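Local coordinates for protein myosin-I heavy chain (Dictyostelium discoideum, PDB 5EJY) that is an actin-based class VII motor with ATPase activity, involved in early phagocytosis and adhesion, represented here by a MyTH4-FERM unit of its tail, at residues A[178-183]-A[220-225]; A[234-239]-A[243-248]. One frame throughout, in Å; residues are numbered along the deposited sequence.

Contact 1 (A[178-183]-A[220-225]); sequences TLNGAR and ATTCQE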
loop_
_atom_site.group_PDB
_atom_site.type_symbol
_atom_site.label_atom_id
_atom_site.label_comp_id
_atom_site.label_asym_id
_atom_site.label_seq_id
_atom_site.Cartn_x
_atom_site.Cartn_y
_atom_site.Cartn_z
ATOM N N THR A 178 -9.655 -12.814 6.623
ATOM C CA THR A 178 -9.522 -13.418 7.945
ATOM C C THR A 178 -8.037 -13.593 8.252
ATOM O O THR A 178 -7.590 -13.405 9.380
ATOM C CB THR A 178 -10.239 -14.784 8.023
ATOM O OG1 THR A 178 -11.618 -14.614 7.668
ATOM C CG2 THR A 178 -10.146 -15.364 9.432
ATOM N N LEU A 179 -7.271 -13.938 7.226
ATOM C CA LEU A 179 -5.830 -14.076 7.374
ATOM C C LEU A 179 -5.147 -12.719 7.542
ATOM O O LEU A 179 -4.308 -12.542 8.426
ATOM C CB LEU A 179 -5.246 -14.806 6.168
ATOM C CG LEU A 179 -3.720 -14.872 6.132
ATOM C CD1 LEU A 179 -3.208 -15.781 7.235
ATOM C CD2 LEU A 179 -3.244 -15.353 4.775
ATOM N N ASN A 180 -5.517 -11.758 6.704
ATOM C CA ASN A 180 -4.745 -10.515 6.603
ATOM C C ASN A 180 -5.279 -9.326 7.382
ATOM O O ASN A 180 -4.628 -8.277 7.439
ATOM C CB ASN A 180 -4.538 -10.138 5.133
ATOM C CG ASN A 180 -3.530 -11.034 4.458
ATOM O OD1 ASN A 180 -2.815 -11.775 5.136
ATOM N ND2 ASN A 180 -3.461 -10.980 3.121
ATOM N N GLY A 181 -6.455 -9.477 7.983
ATOM C CA GLY A 181 -7.001 -8.422 8.815
ATOM C C GLY A 181 -7.812 -7.428 8.008
ATOM O O GLY A 181 -7.774 -7.432 6.775
ATOM N N ALA A 182 -8.540 -6.573 8.712
ATOM C CA ALA A 182 -9.433 -5.597 8.103
ATOM C C ALA A 182 -8.707 -4.600 7.217
ATOM O O ALA A 182 -7.539 -4.270 7.452
ATOM C CB ALA A 182 -10.196 -4.841 9.192
ATOM N N ARG A 183 -9.422 -4.107 6.213
ATOM C CA ARG A 183 -8.942 -2.990 5.408
ATOM C C ARG A 183 -9.495 -1.671 5.932
ATOM O O ARG A 183 -10.349 -1.635 6.836
ATOM C CB ARG A 183 -9.335 -3.172 3.936
ATOM C CG ARG A 183 -10.818 -2.988 3.655
ATOM C CD ARG A 183 -11.126 -3.333 2.198
ATOM N NE ARG A 183 -10.380 -2.461 1.289
ATOM C CZ ARG A 183 -10.300 -2.638 -0.025
ATOM N NH1 ARG A 183 -10.891 -3.694 -0.596
ATOM N NH2 ARG A 183 -9.607 -1.770 -0.769
ATOM N N ALA A 220 -7.210 -8.145 -0.524
ATOM C CA ALA A 220 -6.612 -8.369 0.801
ATOM C C ALA A 220 -5.084 -8.369 0.794
ATOM O O ALA A 220 -4.464 -8.549 1.839
ATOM C CB ALA A 220 -7.112 -9.676 1.388
ATOM N N THR A 221 -4.480 -8.151 -0.369
ATOM C CA THR A 221 -3.023 -8.238 -0.501
ATOM C C THR A 221 -2.308 -7.155 0.307
ATOM O O THR A 221 -2.605 -5.969 0.173
ATOM C CB THR A 221 -2.583 -8.170 -1.976
ATOM O OG1 THR A 221 -3.049 -9.345 -2.652
ATOM C CG2 THR A 221 -1.042 -8.109 -2.081
ATOM N N THR A 222 -1.378 -7.571 1.160
ATOM C CA THR A 222 -0.686 -6.623 2.025
ATOM C C THR A 222 0.618 -6.127 1.430
ATOM O O THR A 222 1.113 -6.667 0.448
ATOM C CB THR A 222 -0.365 -7.250 3.386
ATOM O OG1 THR A 222 0.463 -8.396 3.176
ATOM C CG2 THR A 222 -1.658 -7.664 4.094
ATOM N N CYS A 223 1.173 -5.086 2.044
ATOM C CA CYS A 223 2.477 -4.598 1.634
ATOM C C CYS A 223 3.538 -5.697 1.780
ATOM O O CYS A 223 4.400 -5.874 0.924
ATOM C CB CYS A 223 2.847 -3.365 2.458
ATOM S SG CYS A 223 4.380 -2.615 1.906
ATOM N N GLN A 224 3.472 -6.443 2.874
ATOM C CA GLN A 224 4.433 -7.515 3.094
ATOM C C GLN A 224 4.348 -8.635 2.047
ATOM O O GLN A 224 5.373 -9.095 1.542
ATOM C CB GLN A 224 4.306 -8.063 4.518
ATOM C CG GLN A 224 5.308 -9.145 4.864
ATOM C CD GLN A 224 5.292 -9.494 6.352
ATOM O OE1 GLN A 224 4.679 -8.800 7.153
ATOM N NE2 GLN A 224 5.976 -10.569 6.718
ATOM N N GLU A 225 3.134 -9.067 1.700
ATOM C CA GLU A 225 2.978 -10.086 0.656
ATOM C C GLU A 225 3.553 -9.609 -0.659
ATOM O O GLU A 225 4.267 -10.340 -1.349
ATOM C CB GLU A 225 1.500 -10.445 0.445
ATOM C CG GLU A 225 0.934 -11.337 1.510
ATOM C CD GLU A 225 -0.556 -11.569 1.352
ATOM O OE1 GLU A 225 -1.238 -10.774 0.660
ATOM O OE2 GLU A 225 -1.044 -12.557 1.935
HETATM O O HOH W 1 -0.249 -12.660 5.179
#
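A polar contact made by one asparagine, Asn-180, joins the end of the last long MyTH4 helix, 161-180, to the turn that leads into helix 223-233 of the ubiquitin-like first FERM lobe. Its amide nitrogen ND2 gives one bond to the backbone, reaching Ala-220 O at 2.9 Å from above the carbonyl plane. Asn-180 ND2 also donates to Glu-225 OE2 at 3.1 Å; this acceptor lies in the amide plane and the N-H points at it nearly straight (165°). The carboxylate is turned 70° to the amide, and ND2 meets OE2 from above the carboxylate plane. Thr-222 and Glu-225 form a capping box at the start of helix 223-233: Glu-225 N donates to Thr-222 OG1, and Thr-222 N to Glu-225 OE1. With chi1 at 59°, Thr-222 aims OG1 back at the helix and leaves CG2 beside the backbone N, where it packs against Asn-180 CG at 3.9 Å. A water donates to Asn-180 OD1 at 2.7 Å and weakly to Glu-225 OE2. Arg-176, one turn back on the MyTH4 helix, forms a salt bridge with OE2, which probably helps to hold the capping carboxylate toward the asparagine. Lys-263 ties the same helix end to the lobe through Asn-180 O.

Contact 2 (A[234-239]-A[243-248]); sequences SRMRVN and NGFTII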
loop_
_atom_site.group_PDB
_atom_site.type_symbol
_atom_site.label_atom_id
_atom_site.label_comp_id
_atom_site.label_asym_id
_atom_site.label_seq_id
_atom_site.Cartn_x
_atom_site.Cartn_y
_atom_site.Cartn_z
ATOM N N SER A 234 12.186 -10.657 -8.609
ATOM C CA SER A 234 13.431 -9.991 -9.009
ATOM C C SER A 234 14.634 -10.877 -8.735
ATOM O O SER A 234 15.764 -10.486 -9.000
ATOM C CB SER A 234 13.601 -8.677 -8.233
ATOM O OG SER A 234 12.465 -7.853 -8.392
ATOM N N ARG A 235 14.378 -12.059 -8.176
ATOM C CA ARG A 235 15.415 -13.018 -7.800
ATOM C C ARG A 235 16.334 -12.515 -6.681
ATOM O O ARG A 235 17.521 -12.842 -6.636
ATOM C CB ARG A 235 16.234 -13.448 -9.025
ATOM C CG ARG A 235 15.375 -13.715 -10.257
ATOM C CD ARG A 235 16.104 -14.621 -11.263
ATOM N NE ARG A 235 15.348 -14.790 -12.503
ATOM C CZ ARG A 235 14.399 -15.705 -12.686
ATOM N NH1 ARG A 235 14.081 -16.543 -11.700
ATOM N NH2 ARG A 235 13.769 -15.784 -13.856
ATOM N N MET A 236 15.775 -11.719 -5.776
ATOM C CA MET A 236 16.473 -11.333 -4.562
ATOM C C MET A 236 16.202 -12.412 -3.525
ATOM O O MET A 236 15.489 -13.371 -3.808
ATOM C CB MET A 236 15.918 -9.986 -4.064
ATOM C CG MET A 236 16.019 -8.901 -5.106
ATOM S SD MET A 236 14.862 -7.512 -4.937
ATOM C CE MET A 236 15.061 -7.105 -3.204
ATOM N N ARG A 237 16.738 -12.256 -2.317
ATOM C CA ARG A 237 16.293 -13.104 -1.224
ATOM C C ARG A 237 14.783 -12.962 -1.157
ATOM O O ARG A 237 14.252 -11.861 -1.311
ATOM C CB ARG A 237 16.932 -12.705 0.104
ATOM C CG ARG A 237 18.363 -13.185 0.260
ATOM C CD ARG A 237 18.941 -12.681 1.573
ATOM N NE ARG A 237 19.198 -11.241 1.532
ATOM C CZ ARG A 237 19.609 -10.526 2.573
ATOM N NH1 ARG A 237 19.788 -11.105 3.754
ATOM N NH2 ARG A 237 19.832 -9.225 2.437
ATOM N N VAL A 238 14.081 -14.067 -0.944
ATOM C CA VAL A 238 12.632 -14.038 -1.139
ATOM C C VAL A 238 11.866 -13.379 0.013
ATOM O O VAL A 238 10.715 -12.978 -0.153
ATOM C CB VAL A 238 12.033 -15.443 -1.460
ATOM C CG1 VAL A 238 12.661 -16.020 -2.732
ATOM C CG2 VAL A 238 12.191 -16.387 -0.274
ATOM N N ASN A 239 12.495 -13.252 1.176
ATOM C CA ASN A 239 11.788 -12.721 2.329
ATOM C C ASN A 239 12.137 -11.250 2.518
ATOM O O ASN A 239 13.279 -10.919 2.816
ATOM C CB ASN A 239 12.140 -13.516 3.588
ATOM C CG ASN A 239 11.258 -13.160 4.775
ATOM O OD1 ASN A 239 10.463 -12.222 4.722
ATOM N ND2 ASN A 239 11.398 -13.913 5.857
ATOM N N ASN A 243 15.675 -9.148 3.405
ATOM C CA ASN A 243 16.349 -8.232 2.487
ATOM C C ASN A 243 16.073 -6.754 2.795
ATOM O O ASN A 243 16.783 -5.877 2.318
ATOM C CB ASN A 243 16.061 -8.567 1.007
ATOM C CG ASN A 243 14.601 -8.355 0.617
ATOM O OD1 ASN A 243 13.959 -7.396 1.049
ATOM N ND2 ASN A 243 14.079 -9.240 -0.234
ATOM N N GLY A 244 15.035 -6.490 3.583
ATOM C CA GLY A 244 14.758 -5.142 4.067
ATOM C C GLY A 244 14.043 -4.209 3.106
ATOM O O GLY A 244 13.883 -3.021 3.395
ATOM N N PHE A 245 13.601 -4.737 1.967
ATOM C CA PHE A 245 12.856 -3.934 0.992
ATOM C C PHE A 245 11.370 -3.873 1.342
ATOM O O PHE A 245 10.833 -4.802 1.935
ATOM C CB PHE A 245 12.994 -4.526 -0.422
ATOM C CG PHE A 245 14.286 -4.169 -1.128
ATOM C CD1 PHE A 245 15.504 -4.637 -0.657
ATOM C CD2 PHE A 245 14.270 -3.386 -2.278
ATOM C CE1 PHE A 245 16.680 -4.349 -1.323
ATOM C CE2 PHE A 245 15.449 -3.077 -2.951
ATOM C CZ PHE A 245 16.656 -3.563 -2.474
ATOM N N THR A 246 10.713 -2.774 0.981
ATOM C CA THR A 246 9.259 -2.668 1.121
ATOM C C THR A 246 8.751 -1.864 -0.053
ATOM O O THR A 246 9.535 -1.313 -0.821
ATOM C CB THR A 246 8.802 -1.937 2.423
ATOM O OG1 THR A 246 9.101 -0.527 2.338
ATOM C CG2 THR A 246 9.475 -2.540 3.660
ATOM N N ILE A 247 7.435 -1.772 -0.168
ATOM C CA ILE A 247 6.826 -0.957 -1.197
ATOM C C ILE A 247 6.297 0.286 -0.505
ATOM O O ILE A 247 5.611 0.182 0.510
ATOM C CB ILE A 247 5.665 -1.709 -1.884
ATOM C CG1 ILE A 247 6.211 -2.937 -2.639
ATOM C CG2 ILE A 247 4.933 -0.778 -2.855
ATOM C CD1 ILE A 247 5.131 -3.896 -3.135
ATOM N N ILE A 248 6.633 1.457 -1.044
ATOM C CA ILE A 248 6.147 2.717 -0.498
ATOM C C ILE A 248 5.221 3.414 -1.487
ATOM O O ILE A 248 5.146 3.027 -2.661
ATOM C CB ILE A 248 7.322 3.672 -0.085
ATOM C CG1 ILE A 248 8.231 3.971 -1.279
ATOM C CG2 ILE A 248 8.109 3.072 1.066
ATOM C CD1 ILE A 248 7.862 5.221 -2.034
#
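Asn-243 ND2 donates to Arg-237 O over 2.8 Å, the oxygen lying close to the amide plane although the bond is bent (135°). The same nitrogen is also hydrogen-bonded to Ser-231 of helix 223-233, and the opposite end of the amide is fixed too: Asn-243 OD1 accepts from Phe-245 N at 2.8 Å, in the carbonyl plane, closing an Asx turn where the short helix 240-243 gives way to strand 245-251. A chi1 of 66° sets CG between the backbone N and the carbonyl carbon of Asn-243, which lets the amide face the loop and the strand start at once. The backbone adds a nearly straight bond from Asn-243 N to Asn-239 O, 3.0 Å long. With an alanine in place of Asn-243, Arg-237 O and Phe-245 N would probably lose their side-chain partner and Ser-231 its amide partner, leaving the backbone bond to Asn-239 O to tie the loop to the turn.

Beyond the amide, Met-236 and Phe-245 make a Met-aromatic contact. The methionine chain bends at chi3, bringing Met-236 CE over the face of the Phe-245 ring, 3.6 Å from its centroid and 11° off the normal; SD stands farther out above the same face. Phe-289 of strand 285-291 also meets this ring.

Arg-237 passes along Asn-243 in the other direction, and its NH2 lies 3.6 Å from Asn-243 CA, which sits over one guanidinium face. The charged end is paired with Glu-310 of helix 304-322, in the helical central part of the FERM domain. The amide bonds would thus hold the turn in place, while the methyl packs on the ring beside them and the arginine carries its charge to the neighbouring helix.

Overall arrangement
Contact 1 comes first along the chain and closes before contact 2 opens; their centres are about 17 Å apart. Helix 223-233 links them: residues 220-225 hold its start, and 234-239 follow its end. Contact 1 spans two domains, MyTH4 and the ubiquitin-like FERM lobe, whereas contact 2 lies within that lobe, where strand 245-251 belongs to the mixed five-stranded sheet. The two meet directly where Cys-223 SG packs against Ile-247 O at 3.4 Å, setting the helix start against the strand. One end of the helix thus faces the MyTH4 domain, while the loop after its other end reaches helix 304-322, consistent with the first FERM lobe standing between the MyTH4 domain and the FERM central region.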